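Local atomic coordinates of subtilase cytotoxin, subunit B (Escherichia coli, PDB entry 3DWQ), a protein that forms the pentameric glycan-binding part of an AB5 toxin and binds sugar chains that end in N-glycolylneuraminic acid. Residues Pro73-Tyr78 / Thr107-Pro112; Gly9-Val14 / Ser40-Cys45. All blocks are in the same frame, centred on the assembly; numbering follows the deposited sequence.

From the N terminus, the chain runs through strand 10-12, turns at Gly13 into strand 14-24, and returns along strand 27-35. Contact 2 then closes this first excursion, bringing strand 41-47 back against residues 9-14. Only after helix 57-70 does contact 1 open, on strand 73-79; it closes when the loop beyond strand 96-102 returns to strand 73-79. The two contacts therefore follow in series, neither nested nor crossed. They are joined through the sheet, where strands 10-12 and 73-79 are antiparallel neighbours, and by the hydrogen bond of Arg75 with Ser12. Together they tie the start, middle and C-terminal part of the subunit around one bound N-glycolylneuraminic acid.

Contact 1 of 2, residues Pro73-Tyr78 / Thr107-Pro112; sequences PVRIYY and TECFGP. With NGC (N-glycolyl-alpha-neuraminic acid), chain G.
Arg75, on strand 73-79, and Cys109, in the irregular 107-112 segment, bring the backbones closest, their CA atoms 6.5 Å apart. Further along, the gap widens to 9.7 Å between the CA atoms of Tyr77 and Pro112, and long side chains from the strand bridge it. With CG anti to the backbone N (chi1 -179°) and a bend at chi3, Arg75 brings its guanidinium alongside the loop. Cys109 CB lies over one face, 3.5 Å from Arg75 NE, while carbonyls meet the edge: NH2 makes a weak hydrogen bond to Thr107 O at 3.3 Å, and NH1 a weak one to Pro112 O at 3.2 Å. A water links Arg75 NH1 to Gly111 O. The remaining nitrogen, NE, bonds to Ser12 OG, so the group is held on several sides. Pro112 O has a second, shorter bond: Tyr77 OH donates to it at 2.5 Å, in the carbonyl plane and on a lone pair, with a C=O...donor angle of 145°. The Tyr77 ring, one face backed by Arg75 CG, crosses the Pro112 side chain at about a right angle, with OH 3.5 Å from Pro112 CD. It also meets the ring of His20 of the second subunit. Next to Tyr77 on strand 73-79, Tyr78 OH hydrogen-bonds NGC O11 at 2.8 Å, contacting the glycolyl hydroxyl that distinguishes this sugar from N-acetylneuraminic acid. This is the edge of the glycan-binding site: Tyr78 touches the sialic acid, Arg75 fixes sugar-binding Ser12 from the second shell, and the loop, braced by the Cys103-Cys109 disulfide, reaches the galactose through Thr107.

Contact 2 of 2, residues Gly9-Val14 / Ser40-Cys45; sequences GMFSGV and SSISAC. With NGC (N-glycolyl-alpha-neuraminic acid), chain G.
Phe11 and Ile42 meet where the short N-terminal strand 10-12 packs across strand 41-47 of the OB-fold that AB5 toxin B subunits share, and the sialic acid lies on the far side of the Phe11 ring. The walk begins at Gly9, whose preceding peptide is cis and whose CA packs against the glycolyl end of the sugar. Next, Met10 O accepts a weak hydrogen bond from NGC N5 at 3.0 Å, and its straight side chain lays CG and CE beside the sugar hydroxyl O4. Phe11 carries the contact. Its CG lies anti to the carbonyl carbon (chi1 -89°), which places the ring between the sugar and Ile42. NGC C9 sits over one face, towards the rim, 3.5 Å from Phe11 CZ. Over the opposite face, Ile42 CB makes a CH-pi contact 4.0 Å from the ring centroid, with Ile42 CD1 above the middle of the ring. Phe11 CE1 also comes 3.6 Å from Ser41 O. Ser12 then takes the carboxylate with two groups: its backbone N donates almost straight to NGC O1B (3.0 Å, 165°), and its OG donates to NGC O1A at 2.6 Å. The same hydroxyl accepts from Arg75, whose charge probably makes it a better donor to the carboxylate. At Gly13, phi is positive (67°) and the chain turns a corner; Gly13 and Val14 both face Val74, forming a G1 beta bulge. Within the bulge, Val14 crosses Ile42 at about a right angle: both its methyl branches rest against Ile42 CG2, with Val14 CG1 3.9 Å from that methyl.

Contact 1 of 2, residues Pro73-Tyr78 / Thr107-Pro112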
# COMPACT_ATOMS: atom_id res chain seq x y z
N PRO C 73 2.18 -7.22 20.78
CA PRO C 73 1.54 -6.43 21.84
C PRO C 73 1.90 -4.96 21.64
O PRO C 73 3.08 -4.61 21.57
CB PRO C 73 2.16 -6.99 23.12
CG PRO C 73 3.48 -7.54 22.70
CD PRO C 73 3.37 -7.95 21.26
N VAL C 74 0.87 -4.13 21.52
CA VAL C 74 1.05 -2.74 21.13
C VAL C 74 0.30 -1.79 22.07
O VAL C 74 -0.56 -2.23 22.85
CB VAL C 74 0.64 -2.49 19.65
CG1 VAL C 74 1.58 -3.23 18.70
CG2 VAL C 74 -0.82 -2.89 19.39
N ARG C 75 0.63 -0.51 22.01
CA ARG C 75 -0.08 0.49 22.78
C ARG C 75 -1.18 1.12 21.94
O ARG C 75 -0.92 1.62 20.84
CB ARG C 75 0.87 1.58 23.30
CG ARG C 75 0.19 2.65 24.14
CD ARG C 75 1.20 3.54 24.82
NE ARG C 75 1.81 2.91 25.98
CZ ARG C 75 2.81 3.44 26.69
NH1 ARG C 75 3.32 4.62 26.35
NH2 ARG C 75 3.29 2.80 27.74
N ILE C 76 -2.41 1.06 22.44
CA ILE C 76 -3.53 1.75 21.82
C ILE C 76 -3.77 3.07 22.56
O ILE C 76 -4.09 3.09 23.75
CB ILE C 76 -4.81 0.86 21.75
CG1 ILE C 76 -4.79 -0.02 20.50
CG2 ILE C 76 -6.07 1.72 21.66
CD1 ILE C 76 -3.94 -1.27 20.59
N TYR C 77 -3.59 4.17 21.83
CA TYR C 77 -3.95 5.49 22.33
C TYR C 77 -5.35 5.79 21.84
O TYR C 77 -5.67 5.56 20.67
CB TYR C 77 -3.01 6.56 21.79
CG TYR C 77 -1.54 6.45 22.16
CD1 TYR C 77 -1.00 7.26 23.16
CD2 TYR C 77 -0.69 5.58 21.48
CE1 TYR C 77 0.35 7.19 23.48
CE2 TYR C 77 0.66 5.50 21.79
CZ TYR C 77 1.17 6.31 22.79
OH TYR C 77 2.51 6.24 23.11
N TYR C 78 -6.20 6.30 22.73
CA TYR C 78 -7.60 6.55 22.41
C TYR C 78 -8.14 7.81 23.10
O TYR C 78 -7.59 8.27 24.11
CB TYR C 78 -8.46 5.32 22.76
CG TYR C 78 -8.64 5.07 24.24
CD1 TYR C 78 -9.78 5.51 24.91
CD2 TYR C 78 -7.66 4.39 24.98
CE1 TYR C 78 -9.94 5.30 26.28
CE2 TYR C 78 -7.82 4.17 26.34
CZ TYR C 78 -8.96 4.62 26.98
OH TYR C 78 -9.12 4.41 28.33
N THR C 107 3.77 -3.42 29.46
CA THR C 107 3.47 -2.14 30.09
C THR C 107 4.38 -1.00 29.60
O THR C 107 3.99 0.16 29.63
CB THR C 107 3.48 -2.30 31.65
OG1 THR C 107 2.57 -1.37 32.24
CG2 THR C 107 4.87 -2.11 32.22
N GLU C 108 5.57 -1.36 29.13
CA GLU C 108 6.52 -0.38 28.60
C GLU C 108 6.46 -0.35 27.07
O GLU C 108 6.71 -1.37 26.42
CB GLU C 108 7.95 -0.68 29.07
CG GLU C 108 8.21 -0.41 30.54
CD GLU C 108 8.24 1.08 30.87
OE1 GLU C 108 8.80 1.86 30.06
OE2 GLU C 108 7.72 1.46 31.94
N CYS C 109 6.13 0.81 26.52
CA CYS C 109 5.95 0.96 25.07
C CYS C 109 6.59 2.24 24.57
O CYS C 109 6.74 3.20 25.33
CB CYS C 109 4.46 0.93 24.72
SG CYS C 109 3.54 -0.47 25.41
N PHE C 110 6.96 2.26 23.28
CA PHE C 110 7.64 3.40 22.67
C PHE C 110 6.75 4.64 22.59
O PHE C 110 5.55 4.53 22.35
CB PHE C 110 8.17 3.03 21.28
CG PHE C 110 9.04 4.09 20.63
CD1 PHE C 110 10.17 4.58 21.27
CD2 PHE C 110 8.72 4.57 19.36
CE1 PHE C 110 10.97 5.56 20.66
CE2 PHE C 110 9.50 5.55 18.75
CZ PHE C 110 10.63 6.04 19.40
N GLY C 111 7.34 5.81 22.79
CA GLY C 111 6.62 7.07 22.62
C GLY C 111 6.03 7.64 23.90
O GLY C 111 6.39 7.22 25.00
N PRO C 112 5.10 8.61 23.75
CA PRO C 112 4.55 9.35 24.88
C PRO C 112 3.52 8.57 25.70
O PRO C 112 2.96 7.57 25.23
CB PRO C 112 3.87 10.55 24.21
CG PRO C 112 3.43 10.02 22.89
CD PRO C 112 4.50 9.04 22.47
O9 NGC G . -5.67 -2.31 32.03
C9 NGC G . -6.38 -1.11 31.69
C8 NGC G . -5.40 0.04 31.42
O8 NGC G . -4.17 -0.50 30.92
C7 NGC G . -5.17 0.85 32.70
O7 NGC G . -6.36 1.56 33.08
C6 NGC G . -3.97 1.82 32.72
O6 NGC G . -2.76 1.04 32.65
C2 NGC G . -1.79 1.70 31.85
C1 NGC G . -1.29 1.05 30.60
O1B NGC G . -1.80 -0.03 30.22
O1A NGC G . -0.39 1.63 29.96
C3 NGC G . -1.41 3.13 32.19
C4 NGC G . -2.71 3.92 32.10
O4 NGC G . -2.57 5.02 31.19
C5 NGC G . -3.85 2.96 31.68
N5 NGC G . -5.09 3.69 31.40
C10 NGC G . -5.86 4.46 32.18
O10 NGC G . -5.65 4.67 33.37
C11 NGC G . -7.05 5.04 31.47
O11 NGC G . -6.95 4.91 30.05
O HOH W 1 5.87 6.10 27.37

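Contact 2 of 2, residues Gly9-Val14 / Ser40-Cys45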
# COMPACT_ATOMS: atom_id res chain seq x y z
N GLY C 9 -6.83 8.36 26.82
CA GLY C 9 -6.14 7.42 27.69
C GLY C 9 -5.32 6.48 26.84
O GLY C 9 -5.26 6.62 25.61
N MET C 10 -4.69 5.50 27.48
CA MET C 10 -3.94 4.49 26.75
C MET C 10 -4.03 3.10 27.39
O MET C 10 -4.17 2.98 28.60
CB MET C 10 -2.47 4.90 26.60
CG MET C 10 -1.72 5.03 27.91
SD MET C 10 -0.03 5.57 27.68
CE MET C 10 0.64 5.28 29.32
N PHE C 11 -3.99 2.08 26.54
CA PHE C 11 -3.89 0.69 26.98
C PHE C 11 -2.61 0.14 26.38
O PHE C 11 -2.44 0.14 25.15
CB PHE C 11 -5.10 -0.11 26.48
CG PHE C 11 -6.29 -0.11 27.41
CD1 PHE C 11 -6.97 -1.30 27.67
CD2 PHE C 11 -6.74 1.06 28.00
CE1 PHE C 11 -8.08 -1.31 28.52
CE2 PHE C 11 -7.85 1.06 28.86
CZ PHE C 11 -8.52 -0.13 29.11
N SER C 12 -1.69 -0.29 27.24
CA SER C 12 -0.41 -0.84 26.81
C SER C 12 -0.43 -2.37 26.75
O SER C 12 -1.18 -3.01 27.49
CB SER C 12 0.71 -0.37 27.74
OG SER C 12 0.84 1.04 27.71
N GLY C 13 0.40 -2.94 25.88
CA GLY C 13 0.54 -4.39 25.74
C GLY C 13 -0.70 -5.06 25.20
O GLY C 13 -1.04 -6.19 25.59
N VAL C 14 -1.39 -4.38 24.29
CA VAL C 14 -2.62 -4.87 23.70
C VAL C 14 -2.34 -5.65 22.41
O VAL C 14 -1.57 -5.20 21.57
CB VAL C 14 -3.59 -3.70 23.39
CG1 VAL C 14 -4.87 -4.20 22.75
CG2 VAL C 14 -3.91 -2.91 24.65
N SER C 40 -8.58 -8.02 29.48
CA SER C 40 -9.34 -6.77 29.44
C SER C 40 -9.30 -6.15 28.04
O SER C 40 -8.26 -6.16 27.36
CB SER C 40 -8.86 -5.77 30.50
OG SER C 40 -7.62 -5.20 30.16
N SER C 41 -10.45 -5.63 27.61
CA SER C 41 -10.65 -5.18 26.24
C SER C 41 -10.56 -3.67 26.07
O SER C 41 -10.87 -2.90 26.98
CB SER C 41 -12.00 -5.67 25.72
OG SER C 41 -11.95 -7.04 25.38
N ILE C 42 -10.15 -3.26 24.87
CA ILE C 42 -10.21 -1.87 24.44
C ILE C 42 -10.66 -1.82 22.97
O ILE C 42 -10.09 -2.50 22.11
CB ILE C 42 -8.86 -1.11 24.67
CG1 ILE C 42 -8.94 0.35 24.21
CG2 ILE C 42 -7.68 -1.82 24.00
CD1 ILE C 42 -9.79 1.25 25.09
N SER C 43 -11.71 -1.04 22.71
CA SER C 43 -12.15 -0.76 21.35
C SER C 43 -11.84 0.69 21.01
O SER C 43 -11.91 1.56 21.88
CB SER C 43 -13.65 -1.02 21.19
OG SER C 43 -13.96 -2.39 21.33
N ALA C 44 -11.50 0.94 19.75
CA ALA C 44 -11.27 2.29 19.24
C ALA C 44 -11.53 2.35 17.74
O ALA C 44 -11.16 1.43 17.01
CB ALA C 44 -9.86 2.76 19.57
N CYS C 45 -12.16 3.43 17.29
CA CYS C 45 -12.47 3.63 15.87
C CYS C 45 -11.76 4.85 15.29
O CYS C 45 -11.61 5.87 15.96
CB CYS C 45 -13.98 3.77 15.65
SG CYS C 45 -14.98 2.42 16.29
O9 NGC G . -5.67 -2.31 32.03
C9 NGC G . -6.38 -1.11 31.69
C8 NGC G . -5.40 0.04 31.42
O8 NGC G . -4.17 -0.50 30.92
C7 NGC G . -5.17 0.85 32.70
O7 NGC G . -6.36 1.56 33.08
C6 NGC G . -3.97 1.82 32.72
O6 NGC G . -2.76 1.04 32.65
C2 NGC G . -1.79 1.70 31.85
C1 NGC G . -1.29 1.05 30.60
O1B NGC G . -1.80 -0.03 30.22
O1A NGC G . -0.39 1.63 29.96
C3 NGC G . -1.41 3.13 32.19
C4 NGC G . -2.71 3.92 32.10
O4 NGC G . -2.57 5.02 31.19
C5 NGC G . -3.85 2.96 31.68
N5 NGC G . -5.09 3.69 31.40
C10 NGC G . -5.86 4.46 32.18
O10 NGC G . -5.65 4.67 33.37
C11 NGC G . -7.05 5.04 31.47
O11 NGC G . -6.95 4.91 30.05